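Local coordinates for protein inositol 2-dehydrogenase (Sinorhizobium meliloti, PDB 4HKT) that catalyses the NAD-dependent oxidation of myo-inositol to scyllo-inosose, the first step of myo-inositol degradation, at residues Leu98-Arg104 with Leu309-Ala313; Ile141-Val147 with Glu241-Gly247; Asn253-Val257 with Arg269-His273. All blocks are in the same frame, centred on the assembly; numbering follows the deposited sequence.

Interaction 1. Residues Leu98-Arg104 with Leu309-Ala313; sequences LDAERVR and LAALA. With EDO (1,2-ethanediol), chain C.
Helix segments 100-104 and 309-313 run nearly antiparallel at 168°, with their axes 10.3 Å apart at closest approach and Val103 facing Leu309. The packing is apolar, and no hydrogen bond runs between the two segments. Val103 is the middle of it and uses both methyls. Its CG1 rests 3.9 Å from Leu309 CD1, while its CG2 meets Leu312 CD2 at 3.8 Å. In Leu312, CG is anti to the backbone N (chi1 -180°), which carries the two methyls across to the other helix. CD1 of Leu312 ends 3.8 Å from Leu98 O, just before the first turn. Ala100 CB fits against Leu309 CD1 and Leu312 CD2. On the outer side, Arg104 gives only its aliphatic part, CG, to Leu309 CD2. Its guanidinium turns back to Glu101, and NE and NH2 both hold OE1 side-on. Asp99 caps the helix start: its OD2 accepts from Arg102 N at 3.0 Å. Arg102 itself forms salt bridges with Asp78 and Glu81. Helix 100-112 belongs to the NAD-binding Rossmann part of the chain. Helix 305-324 lies against it, and Arg170 of helix 168-184 touches both Leu98 and Leu312.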
loop_
_atom_site.group_PDB
_atom_site.type_symbol
_atom_site.label_atom_id
_atom_site.label_comp_id
_atom_site.label_asym_id
_atom_site.label_seq_id
_atom_site.Cartn_x
_atom_site.Cartn_y
_atom_site.Cartn_z
ATOM N N LEU B 98 14.937 -17.939 33.391
ATOM C CA LEU B 98 15.775 -16.786 33.104
ATOM C C LEU B 98 17.258 -17.062 33.259
ATOM O O LEU B 98 18.079 -16.240 32.832
ATOM C CB LEU B 98 15.341 -15.573 33.941
ATOM C CG LEU B 98 13.917 -15.151 33.612
ATOM C CD1 LEU B 98 13.418 -14.079 34.573
ATOM C CD2 LEU B 98 13.782 -14.664 32.186
ATOM N N ASP B 99 17.629 -18.196 33.840
ATOM C CA ASP B 99 19.017 -18.509 34.116
ATOM C C ASP B 99 19.490 -19.643 33.218
ATOM O O ASP B 99 18.960 -20.734 33.283
ATOM C CB ASP B 99 19.177 -18.933 35.592
ATOM C CG ASP B 99 20.610 -19.282 35.952
ATOM O OD1 ASP B 99 21.219 -18.521 36.698
ATOM O OD2 ASP B 99 21.140 -20.304 35.512
ATOM N N ALA B 100 20.541 -19.415 32.435
ATOM C CA ALA B 100 20.878 -20.353 31.364
ATOM C C ALA B 100 21.372 -21.706 31.913
ATOM O O ALA B 100 21.127 -22.773 31.322
ATOM C CB ALA B 100 21.921 -19.742 30.423
ATOM N N GLU B 101 22.067 -21.658 33.047
ATOM C CA GLU B 101 22.499 -22.867 33.703
ATOM C C GLU B 101 21.290 -23.729 34.136
ATOM O O GLU B 101 21.273 -24.937 33.892
ATOM C CB GLU B 101 23.373 -22.549 34.927
ATOM C CG GLU B 101 24.108 -23.775 35.449
ATOM C CD GLU B 101 25.382 -24.132 34.651
ATOM O OE1 GLU B 101 25.382 -24.156 33.380
ATOM O OE2 GLU B 101 26.421 -24.397 35.315
ATOM N N ARG B 102 20.305 -23.115 34.763
ATOM C CA ARG B 102 19.014 -23.822 35.058
ATOM C C ARG B 102 18.360 -24.424 33.815
ATOM O O ARG B 102 17.795 -25.543 33.868
ATOM C CB ARG B 102 18.019 -22.847 35.698
ATOM C CG ARG B 102 16.712 -23.428 36.209
ATOM C CD ARG B 102 16.945 -24.436 37.340
ATOM N NE ARG B 102 15.759 -25.234 37.640
ATOM C CZ ARG B 102 15.460 -26.413 37.089
ATOM N NH1 ARG B 102 16.231 -26.967 36.139
ATOM N NH2 ARG B 102 14.390 -27.068 37.514
ATOM N N VAL B 103 18.384 -23.681 32.706
ATOM C CA VAL B 103 17.780 -24.155 31.445
ATOM C C VAL B 103 18.501 -25.416 30.998
ATOM O O VAL B 103 17.880 -26.401 30.617
ATOM C CB VAL B 103 17.837 -23.109 30.319
ATOM C CG1 VAL B 103 17.372 -23.736 29.014
ATOM C CG2 VAL B 103 17.055 -21.856 30.689
ATOM N N ARG B 104 19.819 -25.377 31.022
ATOM C CA ARG B 104 20.663 -26.531 30.699
ATOM C C ARG B 104 20.375 -27.769 31.524
ATOM O O ARG B 104 20.303 -28.875 30.984
ATOM C CB ARG B 104 22.161 -26.155 30.798
ATOM C CG ARG B 104 22.692 -25.411 29.564
ATOM C CD ARG B 104 24.216 -25.280 29.597
ATOM N NE ARG B 104 24.586 -24.312 30.626
ATOM C CZ ARG B 104 24.742 -22.997 30.428
ATOM N NH1 ARG B 104 24.620 -22.444 29.205
ATOM N NH2 ARG B 104 25.070 -22.232 31.466
ATOM N N LEU B 309 16.932 -22.008 24.759
ATOM C CA LEU B 309 18.228 -21.739 25.314
ATOM C C LEU B 309 19.013 -20.744 24.446
ATOM O O LEU B 309 19.646 -19.809 24.955
ATOM C CB LEU B 309 19.016 -23.047 25.452
ATOM C CG LEU B 309 20.460 -22.912 25.961
ATOM C CD1 LEU B 309 20.460 -22.196 27.286
ATOM C CD2 LEU B 309 21.142 -24.268 26.082
ATOM N N ALA B 310 19.012 -20.975 23.130
ATOM C CA ALA B 310 19.735 -20.102 22.209
ATOM C C ALA B 310 19.281 -18.636 22.271
ATOM O O ALA B 310 20.118 -17.713 22.263
ATOM C CB ALA B 310 19.594 -20.645 20.781
ATOM N N ALA B 311 17.976 -18.406 22.353
ATOM C CA ALA B 311 17.443 -17.057 22.437
ATOM C C ALA B 311 17.824 -16.368 23.749
ATOM O O ALA B 311 18.144 -15.202 23.769
ATOM C CB ALA B 311 15.945 -17.082 22.219
ATOM N N LEU B 312 17.833 -17.115 24.840
ATOM C CA LEU B 312 18.233 -16.591 26.137
ATOM C C LEU B 312 19.713 -16.251 26.158
ATOM O O LEU B 312 20.058 -15.215 26.675
ATOM C CB LEU B 312 17.912 -17.600 27.232
ATOM C CG LEU B 312 18.278 -17.174 28.639
ATOM C CD1 LEU B 312 17.437 -15.994 29.065
ATOM C CD2 LEU B 312 18.108 -18.339 29.605
ATOM N N ALA B 313 20.546 -17.073 25.526
ATOM C CA ALA B 313 21.982 -16.805 25.473
ATOM C C ALA B 313 22.229 -15.513 24.686
ATOM O O ALA B 313 23.078 -14.721 25.056
ATOM C CB ALA B 313 22.752 -17.985 24.892
HETATM C C1 EDO C . 18.371 -13.477 34.275
HETATM O O1 EDO C . 18.943 -14.571 34.971
HETATM C C2 EDO C . 17.226 -12.833 35.057
HETATM O O2 EDO C . 17.650 -11.567 35.553
#

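Interaction 2. Residues Ile141-Val147 with Glu241-Gly247; sequences IGEVEMV and EVHGSKG. With EDO (1,2-ethanediol), chain D.
Val242 and Ile141 meet at about a right angle, with Ile141 CD1 pressed to 3.5 Å from Val242 CG1, tighter than usual for two carbons. Ile141 CG1 sits between the backbone N and the carbonyl carbon (chi1 66°), and from there CD1 reaches Val242. The same Val242 methyl touches Val144 CG1 at 3.9 Å. Val147 lies alongside Val242, pointing the same way. Ile136 of helix 127-137 and Leu183 of helix 168-184 cover this apolar side.

Polar groups gather around His243 and Ser245. The side chains of Glu145 and His243 cross obliquely, with the carboxylate and ring planes 73° apart. Glu145 OE2 reaches 3.4 Å from Ser245 CB. The main polar partner of Glu145 is Arg231 of the second subunit, which forms a salt bridge with OE1, and His243 NE2 is bonded to Ser229 of that subunit. With an alanine in place of Glu145, that arginine is likely to be left without its mate, and a gap would probably open beside His243 and Ser245.

Ser245 OG accepts from Glu143 N at 2.9 Å, and Ser245 N returns a bond to Glu143 O. Lys246 N approaches Ile141 O from above the carbonyl plane. Gly142 has a positive phi, and a side chain there would clash with Ser245 OG and Lys246 CG.

The strands are antiparallel. His243 N bonds to Met146 O nearly straight, at 164° at the oxygen. His243 O takes two donors, Glu145 N at 2.9 Å and Met146 N at 3.0 Å. Residue 146 is selenomethionine. Two residues opposite one make a classic beta bulge. It shifts the register by one in the mixed sheet of the GFO/IDH/MocA C-terminal domain, where strand 144-152 pairs with strand 237-244.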
loop_
_atom_site.group_PDB
_atom_site.type_symbol
_atom_site.label_atom_id
_atom_site.label_comp_id
_atom_site.label_asym_id
_atom_site.label_seq_id
_atom_site.Cartn_x
_atom_site.Cartn_y
_atom_site.Cartn_z
ATOM N N ILE B 141 15.045 -15.053 -2.631
ATOM C CA ILE B 141 15.884 -13.899 -2.380
ATOM C C ILE B 141 17.344 -14.231 -2.412
ATOM O O ILE B 141 18.142 -13.402 -2.032
ATOM C CB ILE B 141 15.574 -13.192 -1.031
ATOM C CG1 ILE B 141 15.900 -14.083 0.171
ATOM C CG2 ILE B 141 14.142 -12.751 -1.028
ATOM C CD1 ILE B 141 16.140 -13.298 1.464
ATOM N N GLY B 142 17.708 -15.424 -2.883
ATOM C CA GLY B 142 19.108 -15.827 -2.940
ATOM C C GLY B 142 19.664 -16.040 -1.537
ATOM O O GLY B 142 18.928 -16.458 -0.661
ATOM N N GLU B 143 20.944 -15.733 -1.328
ATOM C CA GLU B 143 21.568 -15.930 -0.020
ATOM C C GLU B 143 21.121 -14.804 0.922
ATOM O O GLU B 143 21.108 -13.642 0.536
ATOM C CB GLU B 143 23.102 -15.940 -0.108
ATOM C CG GLU B 143 23.758 -17.302 -0.297
ATOM C CD GLU B 143 23.529 -18.234 0.880
ATOM O OE1 GLU B 143 24.051 -17.974 2.015
ATOM O OE2 GLU B 143 22.787 -19.214 0.660
ATOM N N VAL B 144 20.775 -15.147 2.149
ATOM C CA VAL B 144 20.386 -14.131 3.149
ATOM C C VAL B 144 21.599 -13.251 3.404
ATOM O O VAL B 144 22.704 -13.757 3.478
ATOM C CB VAL B 144 19.913 -14.791 4.443
ATOM C CG1 VAL B 144 19.780 -13.782 5.585
ATOM C CG2 VAL B 144 18.591 -15.465 4.201
ATOM N N GLU B 145 21.402 -11.936 3.459
ATOM C CA GLU B 145 22.479 -11.006 3.815
ATOM C C GLU B 145 22.170 -10.162 5.114
ATOM O O GLU B 145 22.956 -10.128 6.050
ATOM C CB GLU B 145 22.742 -10.089 2.618
ATOM C CG GLU B 145 23.411 -10.859 1.475
ATOM C CD GLU B 145 23.587 -10.108 0.165
ATOM O OE1 GLU B 145 23.222 -8.892 -0.011
ATOM O OE2 GLU B 145 24.088 -10.830 -0.748
HETATM N N MSE B 146 21.030 -9.470 5.145
HETATM C CA MSE B 146 20.773 -8.492 6.222
HETATM C C MSE B 146 19.314 -8.583 6.611
HETATM O O MSE B 146 18.446 -8.531 5.758
HETATM C CB MSE B 146 21.109 -7.085 5.728
HETATM C CG MSE B 146 22.566 -7.027 5.257
HETATM SE SE MSE B 146 23.096 -5.220 4.764
HETATM C CE MSE B 146 23.224 -4.632 6.631
ATOM N N VAL B 147 19.052 -8.756 7.894
ATOM C CA VAL B 147 17.709 -8.931 8.447
ATOM C C VAL B 147 17.405 -7.703 9.274
ATOM O O VAL B 147 18.289 -7.196 9.974
ATOM C CB VAL B 147 17.669 -10.168 9.373
ATOM C CG1 VAL B 147 16.360 -10.253 10.160
ATOM C CG2 VAL B 147 17.907 -11.415 8.554
ATOM N N GLU B 241 11.982 -8.153 7.902
ATOM C CA GLU B 241 12.476 -7.900 6.557
ATOM C C GLU B 241 13.790 -8.612 6.369
ATOM O O GLU B 241 14.642 -8.625 7.295
ATOM C CB GLU B 241 12.622 -6.398 6.329
ATOM C CG GLU B 241 13.113 -6.116 4.909
ATOM C CD GLU B 241 13.439 -4.660 4.617
ATOM O OE1 GLU B 241 13.367 -3.809 5.517
ATOM O OE2 GLU B 241 13.761 -4.385 3.435
ATOM N N VAL B 242 13.988 -9.205 5.184
ATOM C CA VAL B 242 15.194 -9.937 4.890
ATOM C C VAL B 242 15.706 -9.559 3.486
ATOM O O VAL B 242 15.009 -9.771 2.465
ATOM C CB VAL B 242 14.985 -11.453 4.964
ATOM C CG1 VAL B 242 16.316 -12.154 4.745
ATOM C CG2 VAL B 242 14.377 -11.857 6.293
ATOM N N HIS B 243 16.879 -8.952 3.467
ATOM C CA HIS B 243 17.536 -8.566 2.233
ATOM C C HIS B 243 18.504 -9.686 1.910
ATOM O O HIS B 243 19.238 -10.116 2.780
ATOM C CB HIS B 243 18.262 -7.252 2.402
ATOM C CG HIS B 243 19.047 -6.823 1.200
ATOM N ND1 HIS B 243 18.456 -6.501 -0.001
ATOM C CD2 HIS B 243 20.377 -6.645 1.024
ATOM C CE1 HIS B 243 19.385 -6.163 -0.868
ATOM N NE2 HIS B 243 20.559 -6.218 -0.265
ATOM N N GLY B 244 18.449 -10.159 0.665
ATOM C CA GLY B 244 19.306 -11.241 0.156
ATOM C C GLY B 244 19.940 -10.875 -1.173
ATOM O O GLY B 244 19.710 -9.762 -1.697
ATOM N N SER B 245 20.748 -11.791 -1.724
ATOM C CA SER B 245 21.553 -11.492 -2.927
ATOM C C SER B 245 20.680 -11.227 -4.151
ATOM O O SER B 245 21.024 -10.413 -5.024
ATOM C CB SER B 245 22.585 -12.632 -3.209
ATOM O OG SER B 245 21.948 -13.899 -3.289
ATOM N N LYS B 246 19.516 -11.873 -4.199
ATOM C CA LYS B 246 18.639 -11.796 -5.359
ATOM C C LYS B 246 17.388 -10.941 -5.175
ATOM O O LYS B 246 16.629 -10.688 -6.137
ATOM C CB LYS B 246 18.191 -13.202 -5.737
ATOM C CG LYS B 246 19.270 -14.052 -6.403
ATOM C CD LYS B 246 18.605 -15.395 -6.765
ATOM C CE LYS B 246 19.490 -16.286 -7.598
ATOM N NZ LYS B 246 20.763 -16.537 -6.908
ATOM N N GLY B 247 17.120 -10.543 -3.934
ATOM C CA GLY B 247 16.021 -9.663 -3.673
ATOM C C GLY B 247 15.760 -9.490 -2.191
ATOM O O GLY B 247 16.607 -9.837 -1.395
HETATM C C1 EDO D . 9.713 -5.897 0.187
HETATM O O1 EDO D . 8.921 -4.773 0.598
HETATM C C2 EDO D . 11.016 -5.940 0.990
HETATM O O2 EDO D . 11.895 -4.868 0.619
#

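Interaction 3. Residues Asn253-Val257 with Arg269-His273; sequences NQRPV and RPPLH. With EDO (1,2-ethanediol), chain R.
Two loop segments at the base of the two-stranded hairpin 259-269 meet here, where the hairpin joins the rest of the chain. Arg255 is the main link. Its NE donates to Pro270 O at 2.8 Å, with the oxygen in the guanidinium plane and the donor tilted 32° from the carbonyl plane. NH2 adds a weak bond to the same oxygen. CG lies between the backbone N and the carbonyl carbon (chi1 51°), and a bend at chi3 turns the guanidinium toward Pro270. Arg269 CB lies over one face of this group, and Leu272 CD2 over the opposite face. The planes of the two guanidinium groups are 38° apart, and Arg255 NH1 comes within 3.6 Å of Arg269 NH1.

At the other end Pro256 covers the His273 ring. Pro256 CD stands 3.9 Å from the ring centroid, almost on the ring normal, a CH-pi contact. In the plane of the ring, a water bonded to His273 NE2 also donates to Gln254 OE1 and Arg255 O. A second water joins Gln254 O to His273 N. His273 ND1 is taken by Thr278.

Leu272 CD1 packs 3.6 Å from Asn253 ND2. The same nitrogen donates to O1 of a bound 1,2-ethanediol at 2.6 Å. Pro270 CG comes 3.3 Å from Val257 O, an oxygen buried here without a polar partner.

The closeness of the two arginines is probably eased from outside: Arg269 forms a salt bridge with Glu260 of the fourth subunit, and Arg255 has a cation-pi contact with Tyr267 of that subunit. The Arg255 bond to Pro270 O, the proline contacts and the two waters join the loops within the chain.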
loop_
_atom_site.group_PDB
_atom_site.type_symbol
_atom_site.label_atom_id
_atom_site.label_comp_id
_atom_site.label_asym_id
_atom_site.label_seq_id
_atom_site.Cartn_x
_atom_site.Cartn_y
_atom_site.Cartn_z
ATOM N N ASN B 253 2.822 -5.264 8.682
ATOM C CA ASN B 253 2.009 -5.345 9.889
ATOM C C ASN B 253 0.588 -5.816 9.573
ATOM O O ASN B 253 0.050 -5.516 8.519
ATOM C CB ASN B 253 1.931 -3.996 10.549
ATOM C CG ASN B 253 3.064 -3.775 11.527
ATOM O OD1 ASN B 253 3.430 -4.670 12.301
ATOM N ND2 ASN B 253 3.592 -2.576 11.531
ATOM N N GLN B 254 -0.012 -6.478 10.543
ATOM C CA GLN B 254 -1.408 -6.869 10.486
ATOM C C GLN B 254 -2.265 -5.929 11.330
ATOM O O GLN B 254 -1.842 -5.407 12.373
ATOM C CB GLN B 254 -1.546 -8.317 11.006
ATOM C CG GLN B 254 -0.938 -9.356 10.090
ATOM C CD GLN B 254 -1.746 -9.499 8.823
ATOM O OE1 GLN B 254 -2.974 -9.594 8.884
ATOM N NE2 GLN B 254 -1.076 -9.490 7.668
ATOM N N ARG B 255 -3.497 -5.736 10.886
ATOM C CA ARG B 255 -4.489 -4.997 11.676
ATOM C C ARG B 255 -5.815 -5.809 11.594
ATOM O O ARG B 255 -5.995 -6.579 10.638
ATOM C CB ARG B 255 -4.635 -3.605 11.085
ATOM C CG ARG B 255 -4.892 -3.619 9.584
ATOM C CD ARG B 255 -5.226 -2.237 9.061
ATOM N NE ARG B 255 -4.212 -1.224 9.366
ATOM C CZ ARG B 255 -3.027 -1.079 8.759
ATOM N NH1 ARG B 255 -2.620 -1.903 7.792
ATOM N NH2 ARG B 255 -2.207 -0.101 9.163
ATOM N N PRO B 256 -6.725 -5.655 12.571
ATOM C CA PRO B 256 -7.930 -6.528 12.615
ATOM C C PRO B 256 -8.920 -6.275 11.458
ATOM O O PRO B 256 -9.570 -7.207 10.981
ATOM C CB PRO B 256 -8.585 -6.190 13.952
ATOM C CG PRO B 256 -7.869 -4.988 14.501
ATOM C CD PRO B 256 -6.570 -4.818 13.773
ATOM N N VAL B 257 -9.032 -5.010 11.065
ATOM C CA VAL B 257 -9.910 -4.537 10.017
ATOM C C VAL B 257 -9.067 -3.712 9.054
ATOM O O VAL B 257 -8.362 -2.783 9.486
ATOM C CB VAL B 257 -10.958 -3.587 10.636
ATOM C CG1 VAL B 257 -11.891 -3.034 9.587
ATOM C CG2 VAL B 257 -11.736 -4.281 11.749
ATOM N N ARG B 269 -5.927 4.568 7.526
ATOM C CA ARG B 269 -6.219 3.165 7.805
ATOM C C ARG B 269 -6.223 2.957 9.314
ATOM O O ARG B 269 -5.590 3.741 10.051
ATOM C CB ARG B 269 -5.178 2.241 7.152
ATOM C CG ARG B 269 -5.145 2.349 5.640
ATOM C CD ARG B 269 -4.136 1.406 4.987
ATOM N NE ARG B 269 -2.755 1.812 5.257
ATOM C CZ ARG B 269 -1.695 1.022 5.107
ATOM N NH1 ARG B 269 -1.836 -0.229 4.677
ATOM N NH2 ARG B 269 -0.481 1.483 5.378
ATOM N N PRO B 270 -6.909 1.902 9.789
ATOM C CA PRO B 270 -6.980 1.684 11.245
ATOM C C PRO B 270 -5.616 1.356 11.864
ATOM O O PRO B 270 -4.702 0.907 11.164
ATOM C CB PRO B 270 -7.944 0.487 11.402
ATOM C CG PRO B 270 -8.712 0.460 10.124
ATOM C CD PRO B 270 -7.732 0.906 9.065
ATOM N N PRO B 271 -5.481 1.591 13.170
ATOM C CA PRO B 271 -4.287 1.128 13.858
ATOM C C PRO B 271 -4.175 -0.380 13.840
ATOM O O PRO B 271 -5.057 -1.099 13.323
ATOM C CB PRO B 271 -4.478 1.676 15.297
ATOM C CG PRO B 271 -5.968 1.788 15.445
ATOM C CD PRO B 271 -6.406 2.286 14.089
ATOM N N LEU B 272 -3.083 -0.873 14.397
ATOM C CA LEU B 272 -2.793 -2.296 14.407
ATOM C C LEU B 272 -3.580 -3.017 15.515
ATOM O O LEU B 272 -4.363 -2.391 16.273
ATOM C CB LEU B 272 -1.296 -2.470 14.662
ATOM C CG LEU B 272 -0.427 -1.621 13.712
ATOM C CD1 LEU B 272 1.060 -1.790 14.015
ATOM C CD2 LEU B 272 -0.731 -1.958 12.265
ATOM N N HIS B 273 -3.330 -4.317 15.632
ATOM C CA HIS B 273 -3.847 -5.096 16.732
ATOM C C HIS B 273 -3.354 -4.533 18.056
ATOM O O HIS B 273 -2.202 -4.038 18.158
ATOM C CB HIS B 273 -3.381 -6.552 16.623
ATOM C CG HIS B 273 -4.010 -7.334 15.504
ATOM N ND1 HIS B 273 -5.209 -8.012 15.646
ATOM C CD2 HIS B 273 -3.577 -7.598 14.250
ATOM C CE1 HIS B 273 -5.482 -8.653 14.524
ATOM N NE2 HIS B 273 -4.507 -8.416 13.664
HETATM C C1 EDO R . 2.958 -1.179 8.488
HETATM O O1 EDO R . 3.057 -0.703 9.771
HETATM C C2 EDO R . 4.142 -2.086 8.340
HETATM O O2 EDO R . 3.872 -2.979 7.308
HETATM O O HOH W 1 -0.636 -5.938 14.908
HETATM O O HOH W 2 -4.995 -9.420 11.037
#

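Interaction 2 is the most buried of the three. Interaction 1 is partly buried, and interaction 3 lies at the surface. They hold different elements: two helices in the first, two sheet strands and their turns in the second, and two loops leading into and out of a hairpin in the third. Interaction 1 has no hydrogen bond across its segments, is mainly apolar and touches no other subunit. Interaction 2 combines mostly backbone bonds with a buried aliphatic face, and interaction 3 relies on one arginine, prolines and waters. Both of these reach neighbouring subunits, and both touch the third. Interactions 1 and 3 lie on opposite sides of the chain's centre, their centres about 34 Å apart.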